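Local coordinates for ankyrin repeat domain protein (Legionella pneumophila subsp. pneumophila, PDB 6MCA) that is an effector of the bacterium, also called AnkH, that interacts with the host LARP7 component of the 7SK snRNP complex and probably has a cysteine protease-like part, at residues Tyr217-Asn220 with Ile221-Ala224; Asn317-Tyr321 with His322-Asn326; Tyr446-Leu449 with Ser450-Glu454. One frame throughout, in Å; residues are numbered along the deposited sequence.

Interaction 1: residues Tyr217-Asn220 with Ile221-Ala224; sequences YIHN and IMDA
Met222 lies four residues on from Ile218 and three from His219, and its sulfur turns back beside both side chains. With CG beside the backbone N (chi1 -68°) and the next torsion extended, SD comes 4.3 Å from Ile218 CG2 in a plain apolar touch. The same sulfur sits 5.4 Å from the centroid of the His219 ring, approaching obliquely, a loose sulfur-aromatic neighbour. On another side of the helix, Asn220 and Asp223 are joined through a water that donates to both: it lies 3.2 Å from Asn220 OD1 and 2.8 Å from Asp223 OD1. Asn220 ND2 bonds Gln363 OE1, so both ends of this amide are engaged. Beneath the side chains runs regular alpha-helical bonding, for example Met222 N to Ile218 O at 2.9 Å. Ile221 and Ala224 turn to the buried side. Within the fold, this part of helix 215-233 is wedged between several elements: Ile221 packs on Ala359 and Gln363 of helix 355-364, where Tyr217 also meets the Tyr360 ring edge-to-face; Met222 rests on Leu199 and Arg200 of helix 188-202, and Ala224 on Met256 and Ile258 of strand 256-263.

Interaction 2: residues Asn317-Tyr321 with His322-Asn326; sequences NRRYY and HQMIN
Tyr320 is the centre of the packed side of this helical turn, with Ile325 over its ring and Met324 at its rim. Ile325 CG2 stands over one face, 3.8 Å from the centroid of the Tyr320 ring, a CH-pi contact displaced toward the hydroxyl end, where CZ is nearest. The Met324 side chain crosses that of Tyr320 at about a right angle; its methyl CE lies in the ring plane, 3.9 Å from Tyr320 CD1, and its sulfur is also at the edge, making a Met-aromatic contact. The tyrosine CG is swung anti to the backbone N (chi1 171°), which carries the ring along the helix to Ile325. Phe307, Asp310 and Phe311 of helix 305-312 pack against the Tyr320 side chain, and the neighbouring Tyr321 bonds the carbonyl of Phe311 through its hydroxyl.

The exposed side is polar and more open. Arg319 and Gln323 run side by side in the same direction, and Arg319 NE donates to Gln323 OE1 at 2.8 Å, nearly straight at 165°. The acceptor lies close to the guanidinium plane, whereas the two flat groups are turned 46° apart. Farther round, a water donates to both Tyr321 O, at 2.7 Å, and Asn326 OD1. At the start of the helix Asn317 is the N-cap, its OD1 accepting from Tyr320 N at 3.0 Å.

The turn at 322-324 is of the wider pi type: Met324 N reaches Arg319 O at 3.2 Å and Ile325 N reaches Tyr320 O, each five residues back. The chemistry is thus divided, with aromatic and aliphatic contacts on the buried side, and on the other a neutral amide oxygen that helps fix the rotation of the guanidinium and probably does not neutralise its charge.

Interaction 3: residues Tyr446-Leu449 with Ser450-Glu454; sequences YYVL and SSYLE
The carbonyl oxygen of Tyr446 is gripped twice by Ser450, by its backbone and by its hydroxyl. Ser450 N donates to Tyr446 O at 2.8 Å in a nearly straight bond (172°), while Ser450 OG adds a weak one to the same oxygen at 3.3 Å. Because OG stands beside its own backbone N (chi1 -68°), it is turned back along the helix toward the preceding turn. There it also comes up obliquely to the Tyr446 ring, close to CD2 and CE2. That ring, with CG anti to the backbone N, extends along the helix until Tyr446 OH is 4.1 Å from Leu453 CD1, the two side chains crossing at about a right angle.

Val448 and Tyr452 form a second pair, one turn apart and pointing the same way. Val448 CG1 lies in the plane of the tyrosine ring, at its edge, 4.0 Å from Tyr452 CE2. The ring carbon Tyr452 CD2 also passes 3.4 Å from Val448 O, the oxygen that accepts from Tyr452 N. Regular alpha-helical bonds continue below, Ser451 N to Tyr447 O at 2.7 Å and Leu453 N to Leu449 O at 2.8 Å.

These side chains divide between several neighbours. Leu449 faces Leu437 and Leu440 of helix 427-440, where Val448 also packs, and it touches Leu418 of helix 404-421. The ring of Tyr452 meets that of Phe419 on helix 404-421 with the planes about 35° apart. Tyr452 and Leu453 also reach Leu468 of helix 463-474, and Tyr446 joins Leu453 on Pro479, so helix 447-458 is packed among three helices and a C-terminal loop.

All three interactions are local, each within or at the start of one helix; none closes a long loop, and they follow one another in series without nesting or crossing. Interaction 1 comes first, on helix 215-233, and ties it to helices 188-202 and 355-364 and strand 256-263. Interaction 2 follows at the start of helix 318-329; its centre is about 27 Å from that of interaction 1, and it packs on helix 305-312 and the same strand 256-263, so one strand is shared by both. Interaction 3 ties helix 447-458 to helices 404-421, 427-440 and 463-474, on the opposite side of the chain's centre from interaction 1, their centres about 44 Å apart.

Interaction 1: residues Tyr217-Asn220 with Ile221-Ala224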
loop_
_atom_site.group_PDB
_atom_site.type_symbol
_atom_site.label_atom_id
_atom_site.label_comp_id
_atom_site.label_asym_id
_atom_site.label_seq_id
_atom_site.Cartn_x
_atom_site.Cartn_y
_atom_site.Cartn_z
ATOM N N TYR A 217 -22.000 6.459 -1.928
ATOM C CA TYR A 217 -20.946 6.930 -2.823
ATOM C C TYR A 217 -19.609 6.285 -2.479
ATOM O O TYR A 217 -18.920 5.746 -3.355
ATOM C CB TYR A 217 -20.841 8.455 -2.752
ATOM C CG TYR A 217 -21.905 9.189 -3.540
ATOM C CD1 TYR A 217 -22.903 8.497 -4.213
ATOM C CD2 TYR A 217 -21.906 10.576 -3.613
ATOM C CE1 TYR A 217 -23.875 9.165 -4.934
ATOM C CE2 TYR A 217 -22.873 11.253 -4.332
ATOM C CZ TYR A 217 -23.855 10.543 -4.990
ATOM O OH TYR A 217 -24.820 11.213 -5.707
ATOM N N ILE A 218 -19.240 6.316 -1.194
ATOM C CA ILE A 218 -18.015 5.663 -0.740
ATOM C C ILE A 218 -17.980 4.215 -1.206
ATOM O O ILE A 218 -16.956 3.735 -1.713
ATOM C CB ILE A 218 -17.894 5.767 0.793
ATOM C CG1 ILE A 218 -17.788 7.232 1.220
ATOM C CG2 ILE A 218 -16.698 4.968 1.291
ATOM C CD1 ILE A 218 -17.487 7.421 2.692
ATOM N N HIS A 219 -19.105 3.505 -1.069
ATOM C CA HIS A 219 -19.177 2.122 -1.526
ATOM C C HIS A 219 -18.705 2.004 -2.968
ATOM O O HIS A 219 -17.824 1.193 -3.284
ATOM C CB HIS A 219 -20.605 1.592 -1.383
ATOM C CG HIS A 219 -20.940 1.121 -0.002
ATOM N ND1 HIS A 219 -22.147 1.394 0.605
ATOM C CD2 HIS A 219 -20.227 0.393 0.889
ATOM C CE1 HIS A 219 -22.162 0.857 1.811
ATOM N NE2 HIS A 219 -21.009 0.244 2.009
ATOM N N ASN A 220 -19.252 2.846 -3.850
ATOM C CA ASN A 220 -18.848 2.814 -5.252
ATOM C C ASN A 220 -17.342 2.988 -5.381
ATOM O O ASN A 220 -16.676 2.229 -6.098
ATOM C CB ASN A 220 -19.590 3.895 -6.036
ATOM C CG ASN A 220 -21.081 3.642 -6.105
ATOM O OD1 ASN A 220 -21.527 2.495 -6.112
ATOM N ND2 ASN A 220 -21.862 4.715 -6.158
ATOM N N ILE A 221 -16.784 3.960 -4.652
ATOM C CA ILE A 221 -15.339 4.178 -4.681
ATOM C C ILE A 221 -14.614 2.888 -4.332
ATOM O O ILE A 221 -13.702 2.451 -5.047
ATOM C CB ILE A 221 -14.950 5.325 -3.731
ATOM C CG1 ILE A 221 -15.578 6.640 -4.200
ATOM C CG2 ILE A 221 -13.439 5.458 -3.642
ATOM C CD1 ILE A 221 -15.319 7.809 -3.273
ATOM N N MET A 222 -15.048 2.233 -3.250
ATOM C CA MET A 222 -14.436 0.967 -2.862
ATOM C C MET A 222 -14.485 -0.026 -4.012
ATOM O O MET A 222 -13.467 -0.639 -4.362
ATOM C CB MET A 222 -15.128 0.409 -1.618
ATOM C CG MET A 222 -14.878 1.235 -0.365
ATOM S SD MET A 222 -15.898 0.748 1.041
ATOM C CE MET A 222 -15.360 -0.945 1.276
ATOM N N ASP A 223 -15.654 -0.154 -4.652
ATOM C CA ASP A 223 -15.770 -1.008 -5.828
ATOM C C ASP A 223 -14.670 -0.691 -6.830
ATOM O O ASP A 223 -13.910 -1.578 -7.241
ATOM C CB ASP A 223 -17.147 -0.831 -6.472
ATOM C CG ASP A 223 -18.240 -1.563 -5.724
ATOM O OD1 ASP A 223 -19.416 -1.449 -6.131
ATOM O OD2 ASP A 223 -17.928 -2.255 -4.733
ATOM N N ALA A 224 -14.544 0.590 -7.190
ATOM C CA ALA A 224 -13.523 0.988 -8.150
ATOM C C ALA A 224 -12.143 0.554 -7.678
ATOM O O ALA A 224 -11.377 -0.055 -8.438
ATOM C CB ALA A 224 -13.578 2.498 -8.376
HETATM O O HOH W 1 -20.212 0.392 -8.078
#

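Interaction 2: residues Asn317-Tyr321 with His322-Asn326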
loop_
_atom_site.group_PDB
_atom_site.type_symbol
_atom_site.label_atom_id
_atom_site.label_comp_id
_atom_site.label_asym_id
_atom_site.label_seq_id
_atom_site.Cartn_x
_atom_site.Cartn_y
_atom_site.Cartn_z
ATOM N N ASN A 317 5.954 7.823 -21.104
ATOM C CA ASN A 317 6.648 8.958 -20.519
ATOM C C ASN A 317 5.631 9.971 -19.993
ATOM O O ASN A 317 4.418 9.807 -20.128
ATOM C CB ASN A 317 7.610 9.583 -21.540
ATOM C CG ASN A 317 6.933 9.928 -22.859
ATOM O OD1 ASN A 317 5.731 10.188 -22.908
ATOM N ND2 ASN A 317 7.710 9.932 -23.938
ATOM N N ARG A 318 6.142 11.031 -19.368
ATOM C CA ARG A 318 5.281 12.097 -18.867
ATOM C C ARG A 318 4.458 12.746 -19.982
ATOM O O ARG A 318 3.342 13.226 -19.737
ATOM C CB ARG A 318 6.148 13.138 -18.161
ATOM C CG ARG A 318 7.097 13.836 -19.145
ATOM C CD ARG A 318 8.507 14.030 -18.621
ATOM N NE ARG A 318 8.688 15.282 -17.891
ATOM C CZ ARG A 318 9.860 15.694 -17.417
ATOM N NH1 ARG A 318 10.928 14.927 -17.582
ATOM N NH2 ARG A 318 9.968 16.848 -16.760
ATOM N N ARG A 319 4.997 12.783 -21.205
ATOM C CA ARG A 319 4.281 13.392 -22.322
ATOM C C ARG A 319 2.990 12.644 -22.630
ATOM O O ARG A 319 1.996 13.259 -23.034
ATOM C CB ARG A 319 5.187 13.438 -23.555
ATOM C CG ARG A 319 4.496 13.867 -24.839
ATOM C CD ARG A 319 4.608 15.365 -25.055
ATOM N NE ARG A 319 4.015 15.771 -26.326
ATOM C CZ ARG A 319 4.712 15.985 -27.438
ATOM N NH1 ARG A 319 6.029 15.837 -27.436
ATOM N NH2 ARG A 319 4.090 16.350 -28.551
ATOM N N TYR A 320 2.981 11.324 -22.433
ATOM C CA TYR A 320 1.771 10.548 -22.677
ATOM C C TYR A 320 0.680 10.901 -21.674
ATOM O O TYR A 320 -0.471 11.150 -22.053
ATOM C CB TYR A 320 2.086 9.052 -22.625
ATOM C CG TYR A 320 0.857 8.168 -22.653
ATOM C CD1 TYR A 320 0.261 7.816 -23.855
ATOM C CD2 TYR A 320 0.295 7.684 -21.476
ATOM C CE1 TYR A 320 -0.862 7.012 -23.889
ATOM C CE2 TYR A 320 -0.830 6.879 -21.500
ATOM C CZ TYR A 320 -1.402 6.545 -22.709
ATOM O OH TYR A 320 -2.520 5.743 -22.740
ATOM N N TYR A 321 1.024 10.931 -20.386
ATOM C CA TYR A 321 0.027 11.138 -19.345
ATOM C C TYR A 321 -0.382 12.595 -19.189
ATOM O O TYR A 321 -1.448 12.863 -18.625
ATOM C CB TYR A 321 0.543 10.608 -18.005
ATOM C CG TYR A 321 0.718 9.109 -17.978
ATOM C CD1 TYR A 321 -0.380 8.262 -18.069
ATOM C CD2 TYR A 321 1.979 8.539 -17.867
ATOM C CE1 TYR A 321 -0.227 6.888 -18.051
ATOM C CE2 TYR A 321 2.142 7.166 -17.847
ATOM C CZ TYR A 321 1.037 6.346 -17.938
ATOM O OH TYR A 321 1.195 4.980 -17.919
ATOM N N HIS A 322 0.423 13.541 -19.668
ATOM C CA HIS A 322 0.117 14.951 -19.482
ATOM C C HIS A 322 -0.305 15.662 -20.760
ATOM O O HIS A 322 -0.562 16.870 -20.719
ATOM C CB HIS A 322 1.316 15.672 -18.858
ATOM C CG HIS A 322 1.526 15.343 -17.413
ATOM N ND1 HIS A 322 0.756 15.888 -16.408
ATOM C CD2 HIS A 322 2.411 14.519 -16.805
ATOM C CE1 HIS A 322 1.161 15.416 -15.241
ATOM N NE2 HIS A 322 2.164 14.583 -15.455
ATOM N N GLN A 323 -0.404 14.958 -21.888
ATOM C CA GLN A 323 -0.792 15.621 -23.128
ATOM C C GLN A 323 -1.464 14.676 -24.117
ATOM O O GLN A 323 -2.527 14.998 -24.658
ATOM C CB GLN A 323 0.429 16.275 -23.781
ATOM C CG GLN A 323 0.098 17.089 -25.020
ATOM C CD GLN A 323 0.232 16.289 -26.299
ATOM O OE1 GLN A 323 1.266 15.668 -26.552
ATOM N NE2 GLN A 323 -0.816 16.298 -27.115
ATOM N N MET A 324 -0.848 13.517 -24.371
ATOM C CA MET A 324 -1.365 12.612 -25.395
ATOM C C MET A 324 -2.780 12.148 -25.071
ATOM O O MET A 324 -3.641 12.090 -25.960
ATOM C CB MET A 324 -0.435 11.409 -25.555
ATOM C CG MET A 324 0.910 11.738 -26.185
ATOM S SD MET A 324 1.926 10.271 -26.458
ATOM C CE MET A 324 0.803 9.254 -27.414
ATOM N N ILE A 325 -3.045 11.818 -23.804
ATOM C CA ILE A 325 -4.371 11.330 -23.441
ATOM C C ILE A 325 -5.406 12.445 -23.535
ATOM O O ILE A 325 -6.569 12.192 -23.876
ATOM C CB ILE A 325 -4.347 10.687 -22.041
ATOM C CG1 ILE A 325 -3.970 11.713 -20.971
ATOM C CG2 ILE A 325 -3.379 9.511 -22.013
ATOM C CD1 ILE A 325 -4.130 11.201 -19.556
ATOM N N ASN A 326 -5.010 13.689 -23.248
ATOM C CA ASN A 326 -5.924 14.815 -23.420
ATOM C C ASN A 326 -6.382 14.928 -24.867
ATOM O O ASN A 326 -7.563 15.180 -25.137
ATOM C CB ASN A 326 -5.253 16.115 -22.975
ATOM C CG ASN A 326 -4.767 16.061 -21.543
ATOM O OD1 ASN A 326 -3.797 15.370 -21.230
ATOM N ND2 ASN A 326 -5.435 16.798 -20.663
HETATM O O HOH W 2 -3.297 14.877 -18.720
#

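Interaction 3: residues Tyr446-Leu449 with Ser450-Glu454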
loop_
_atom_site.group_PDB
_atom_site.type_symbol
_atom_site.label_atom_id
_atom_site.label_comp_id
_atom_site.label_asym_id
_atom_site.label_seq_id
_atom_site.Cartn_x
_atom_site.Cartn_y
_atom_site.Cartn_z
ATOM N N TYR A 446 10.972 4.363 29.059
ATOM C CA TYR A 446 11.401 5.757 29.074
ATOM C C TYR A 446 12.644 5.983 28.223
ATOM O O TYR A 446 12.846 7.088 27.704
ATOM C CB TYR A 446 11.665 6.205 30.516
ATOM C CG TYR A 446 11.902 7.691 30.669
ATOM C CD1 TYR A 446 10.846 8.591 30.624
ATOM C CD2 TYR A 446 13.184 8.194 30.856
ATOM C CE1 TYR A 446 11.058 9.949 30.763
ATOM C CE2 TYR A 446 13.405 9.552 30.995
ATOM C CZ TYR A 446 12.339 10.424 30.948
ATOM O OH TYR A 446 12.556 11.776 31.086
ATOM N N TYR A 447 13.475 4.944 28.056
ATOM C CA TYR A 447 14.703 5.088 27.279
ATOM C C TYR A 447 14.428 5.696 25.913
ATOM O O TYR A 447 15.206 6.532 25.436
ATOM C CB TYR A 447 15.423 3.740 27.147
ATOM C CG TYR A 447 14.710 2.659 26.355
ATOM C CD1 TYR A 447 13.904 1.727 26.994
ATOM C CD2 TYR A 447 14.882 2.541 24.980
ATOM C CE1 TYR A 447 13.264 0.725 26.285
ATOM C CE2 TYR A 447 14.243 1.541 24.261
ATOM C CZ TYR A 447 13.436 0.636 24.921
ATOM O OH TYR A 447 12.799 -0.362 24.218
ATOM N N VAL A 448 13.303 5.324 25.287
ATOM C CA VAL A 448 12.918 5.947 24.019
ATOM C C VAL A 448 13.003 7.462 24.144
ATOM O O VAL A 448 13.848 8.112 23.512
ATOM C CB VAL A 448 11.511 5.495 23.591
ATOM C CG1 VAL A 448 11.054 6.272 22.363
ATOM C CG2 VAL A 448 11.494 4.002 23.307
ATOM N N LEU A 449 12.154 8.036 25.004
ATOM C CA LEU A 449 12.206 9.472 25.247
ATOM C C LEU A 449 13.622 9.918 25.571
ATOM O O LEU A 449 14.117 10.902 25.002
ATOM C CB LEU A 449 11.249 9.851 26.377
ATOM C CG LEU A 449 9.773 9.957 25.989
ATOM C CD1 LEU A 449 8.915 10.233 27.213
ATOM C CD2 LEU A 449 9.568 11.030 24.930
ATOM N N SER A 450 14.307 9.173 26.447
ATOM C CA SER A 450 15.687 9.491 26.795
ATOM C C SER A 450 16.507 9.741 25.540
ATOM O O SER A 450 17.062 10.832 25.351
ATOM C CB SER A 450 16.295 8.356 27.625
ATOM O OG SER A 450 15.697 8.277 28.906
ATOM N N SER A 451 16.529 8.752 24.638
ATOM C CA SER A 451 17.300 8.881 23.408
ATOM C C SER A 451 16.980 10.194 22.707
ATOM O O SER A 451 17.880 10.983 22.397
ATOM C CB SER A 451 17.020 7.695 22.484
ATOM O OG SER A 451 17.144 8.068 21.124
ATOM N N TYR A 452 15.691 10.472 22.508
ATOM C CA TYR A 452 15.302 11.709 21.843
ATOM C C TYR A 452 15.860 12.913 22.586
ATOM O O TYR A 452 16.566 13.742 22.002
ATOM C CB TYR A 452 13.778 11.787 21.725
ATOM C CG TYR A 452 13.224 10.990 20.566
ATOM C CD1 TYR A 452 13.298 11.476 19.267
ATOM C CD2 TYR A 452 12.634 9.750 20.770
ATOM C CE1 TYR A 452 12.796 10.748 18.203
ATOM C CE2 TYR A 452 12.127 9.016 19.711
ATOM C CZ TYR A 452 12.211 9.521 18.431
ATOM O OH TYR A 452 11.707 8.791 17.377
ATOM N N LEU A 453 15.609 12.987 23.898
ATOM C CA LEU A 453 16.087 14.133 24.661
ATOM C C LEU A 453 17.607 14.197 24.665
ATOM O O LEU A 453 18.183 15.281 24.806
ATOM C CB LEU A 453 15.549 14.082 26.091
ATOM C CG LEU A 453 14.041 14.295 26.237
ATOM C CD1 LEU A 453 13.535 13.650 27.517
ATOM C CD2 LEU A 453 13.692 15.775 26.197
ATOM N N GLU A 454 18.276 13.056 24.484
ATOM C CA GLU A 454 19.729 13.085 24.379
ATOM C C GLU A 454 20.166 13.639 23.030
ATOM O O GLU A 454 21.108 14.436 22.955
ATOM C CB GLU A 454 20.303 11.687 24.603
ATOM C CG GLU A 454 21.150 11.556 25.862
#